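Local coordinates for Alpha/beta hydrolase family protein (Bacillus anthracis, PDB 3OOS) that probably acts as a hydrolase of the alpha/beta fold family, with no specific substrate assigned, at residues A[131-136]-A[237-242]. Residues are numbered along the deposited sequence; the frame is centred on the assembly and turned at random.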
loop_
_atom_site.group_PDB
_atom_site.type_symbol
_atom_site.label_atom_id
_atom_site.label_comp_id
_atom_site.label_asym_id
_atom_site.label_seq_id
_atom_site.Cartn_x
_atom_site.Cartn_y
_atom_site.Cartn_z
ATOM N N ALA A 131 7.300 -3.141 -14.043
ATOM C CA ALA A 131 7.538 -4.574 -14.201
ATOM C C ALA A 131 8.314 -4.913 -15.479
ATOM O O ALA A 131 8.645 -6.080 -15.712
ATOM C CB ALA A 131 6.223 -5.348 -14.139
ATOM N N SER A 132 8.594 -3.894 -16.292
ATOM C CA SER A 132 9.398 -4.056 -17.504
ATOM C C SER A 132 10.773 -3.401 -17.365
ATOM O O SER A 132 11.538 -3.316 -18.335
ATOM C CB SER A 132 8.655 -3.498 -18.723
ATOM O OG SER A 132 7.545 -4.313 -19.051
ATOM N N HIS A 133 11.086 -2.938 -16.156
ATOM C CA HIS A 133 12.375 -2.318 -15.867
ATOM C C HIS A 133 13.336 -3.381 -15.334
ATOM O O HIS A 133 12.974 -4.149 -14.444
ATOM C CB HIS A 133 12.203 -1.196 -14.845
ATOM C CG HIS A 133 13.409 -0.322 -14.700
ATOM N ND1 HIS A 133 14.498 -0.677 -13.935
ATOM C CD2 HIS A 133 13.699 0.890 -15.230
ATOM C CE1 HIS A 133 15.406 0.281 -13.996
ATOM N NE2 HIS A 133 14.945 1.242 -14.776
ATOM N N LYS A 134 14.559 -3.401 -15.868
ATOM C CA LYS A 134 15.515 -4.462 -15.532
ATOM C C LYS A 134 15.908 -4.530 -14.047
ATOM O O LYS A 134 16.413 -5.559 -13.590
ATOM C CB LYS A 134 16.753 -4.408 -16.441
ATOM C CG LYS A 134 17.638 -3.188 -16.269
ATOM C CD LYS A 134 18.801 -3.227 -17.250
ATOM C CE LYS A 134 19.902 -2.269 -16.830
ATOM N NZ LYS A 134 20.414 -2.595 -15.469
ATOM N N ASP A 135 15.659 -3.459 -13.295
ATOM C CA ASP A 135 15.957 -3.448 -11.858
ATOM C C ASP A 135 14.815 -3.978 -10.991
ATOM O O ASP A 135 14.953 -4.073 -9.769
ATOM C CB ASP A 135 16.365 -2.048 -11.391
ATOM C CG ASP A 135 17.770 -1.671 -11.827
ATOM O OD1 ASP A 135 18.494 -2.533 -12.369
ATOM O OD2 ASP A 135 18.149 -0.503 -11.620
ATOM N N SER A 136 13.696 -4.320 -11.623
ATOM C CA SER A 136 12.567 -4.924 -10.920
ATOM C C SER A 136 12.613 -6.441 -11.008
ATOM O O SER A 136 12.873 -6.998 -12.070
ATOM C CB SER A 136 11.239 -4.433 -11.498
ATOM O OG SER A 136 10.141 -5.108 -10.901
ATOM N N TYR A 237 13.507 2.678 -7.543
ATOM C CA TYR A 237 13.501 4.066 -7.075
ATOM C C TYR A 237 13.122 5.111 -8.143
ATOM O O TYR A 237 12.411 6.081 -7.850
ATOM C CB TYR A 237 14.854 4.406 -6.426
ATOM C CG TYR A 237 14.872 5.777 -5.803
ATOM C CD1 TYR A 237 14.172 6.024 -4.624
ATOM C CD2 TYR A 237 15.562 6.831 -6.399
ATOM C CE1 TYR A 237 14.155 7.278 -4.051
ATOM C CE2 TYR A 237 15.557 8.101 -5.829
ATOM C CZ TYR A 237 14.848 8.315 -4.654
ATOM O OH TYR A 237 14.823 9.559 -4.076
ATOM N N ILE A 238 13.585 4.902 -9.374
ATOM C CA ILE A 238 13.299 5.824 -10.477
ATOM C C ILE A 238 11.792 6.060 -10.686
ATOM O O ILE A 238 11.378 7.138 -11.120
ATOM C CB ILE A 238 14.000 5.376 -11.797
ATOM C CG1 ILE A 238 13.864 6.454 -12.881
ATOM C CG2 ILE A 238 13.478 4.014 -12.270
ATOM C CD1 ILE A 238 14.752 6.247 -14.097
ATOM N N PHE A 239 10.975 5.064 -10.347
ATOM C CA PHE A 239 9.531 5.195 -10.528
ATOM C C PHE A 239 8.890 6.128 -9.505
ATOM O O PHE A 239 7.903 6.801 -9.813
ATOM C CB PHE A 239 8.865 3.817 -10.603
ATOM C CG PHE A 239 9.253 3.065 -11.834
ATOM C CD1 PHE A 239 8.597 3.307 -13.039
ATOM C CD2 PHE A 239 10.319 2.171 -11.816
ATOM C CE1 PHE A 239 8.977 2.646 -14.202
ATOM C CE2 PHE A 239 10.704 1.508 -12.976
ATOM C CZ PHE A 239 10.030 1.746 -14.171
ATOM N N SER A 240 9.477 6.199 -8.310
ATOM C CA SER A 240 9.076 7.209 -7.329
ATOM C C SER A 240 9.554 8.590 -7.771
ATOM O O SER A 240 8.853 9.583 -7.574
ATOM C CB SER A 240 9.592 6.868 -5.933
ATOM O OG SER A 240 8.855 5.786 -5.371
ATOM N N CYS A 241 10.739 8.646 -8.383
ATOM C CA CYS A 241 11.234 9.899 -8.958
ATOM C C CYS A 241 10.270 10.427 -10.017
ATOM O O CYS A 241 9.966 11.626 -10.049
ATOM C CB CYS A 241 12.623 9.719 -9.563
ATOM S SG CYS A 241 13.893 9.410 -8.345
ATOM N N GLU A 242 9.778 9.524 -10.868
ATOM C CA GLU A 242 8.827 9.901 -11.907
ATOM C C GLU A 242 7.541 10.465 -11.307
ATOM O O GLU A 242 7.075 11.524 -11.725
ATOM C CB GLU A 242 8.501 8.719 -12.825
ATOM C CG GLU A 242 7.423 9.051 -13.855
ATOM C CD GLU A 242 7.163 7.933 -14.840
ATOM O OE1 GLU A 242 6.924 6.790 -14.404
ATOM O OE2 GLU A 242 7.185 8.208 -16.057
#
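His133 and Phe239 form an offset edge-to-face aromatic pair that joins the loop between strand 116-122 and helix 145-155 to helix 237-246, near the periphery of the domain. The phenyl edge leads, with CE2 and CZ coming in obliquely to the imidazole; the ring centroids are 5.4 Å apart and the planes at 84°. Phe239 CE2 makes the closest approach, 3.6 Å from His133 CB, which lies at the edge of the phenyl ring, in its plane; CE2 and CZ also reach CG and CD2 of the imidazole. Ile238 adds a lighter touch, its CG2 methyl 4.0 Å from His133 NE2.

In the alpha/beta hydrolase fold, helix 237-246 links the parallel strands 224-229 and 250-255 at one edge of the central sheet. Ser240 of this helix packs on both strands, whereas Ile238 and Phe239 face the loop. That loop makes a type I beta turn from His133 to Ser136, closed by the backbone hydrogen bond from Ser136 N to His133 O. With CG anti to the backbone N (chi1 -168°), the imidazole reaches across toward the helix. Asp135 N donates to His133 ND1 (3.1 Å) from a position 23° out of the imidazole plane; this bond helps fix the rotation of the ring. Ser136 OG, hydrogen-bonded to Gln234 O, ties the same turn to the residues leading into the helix.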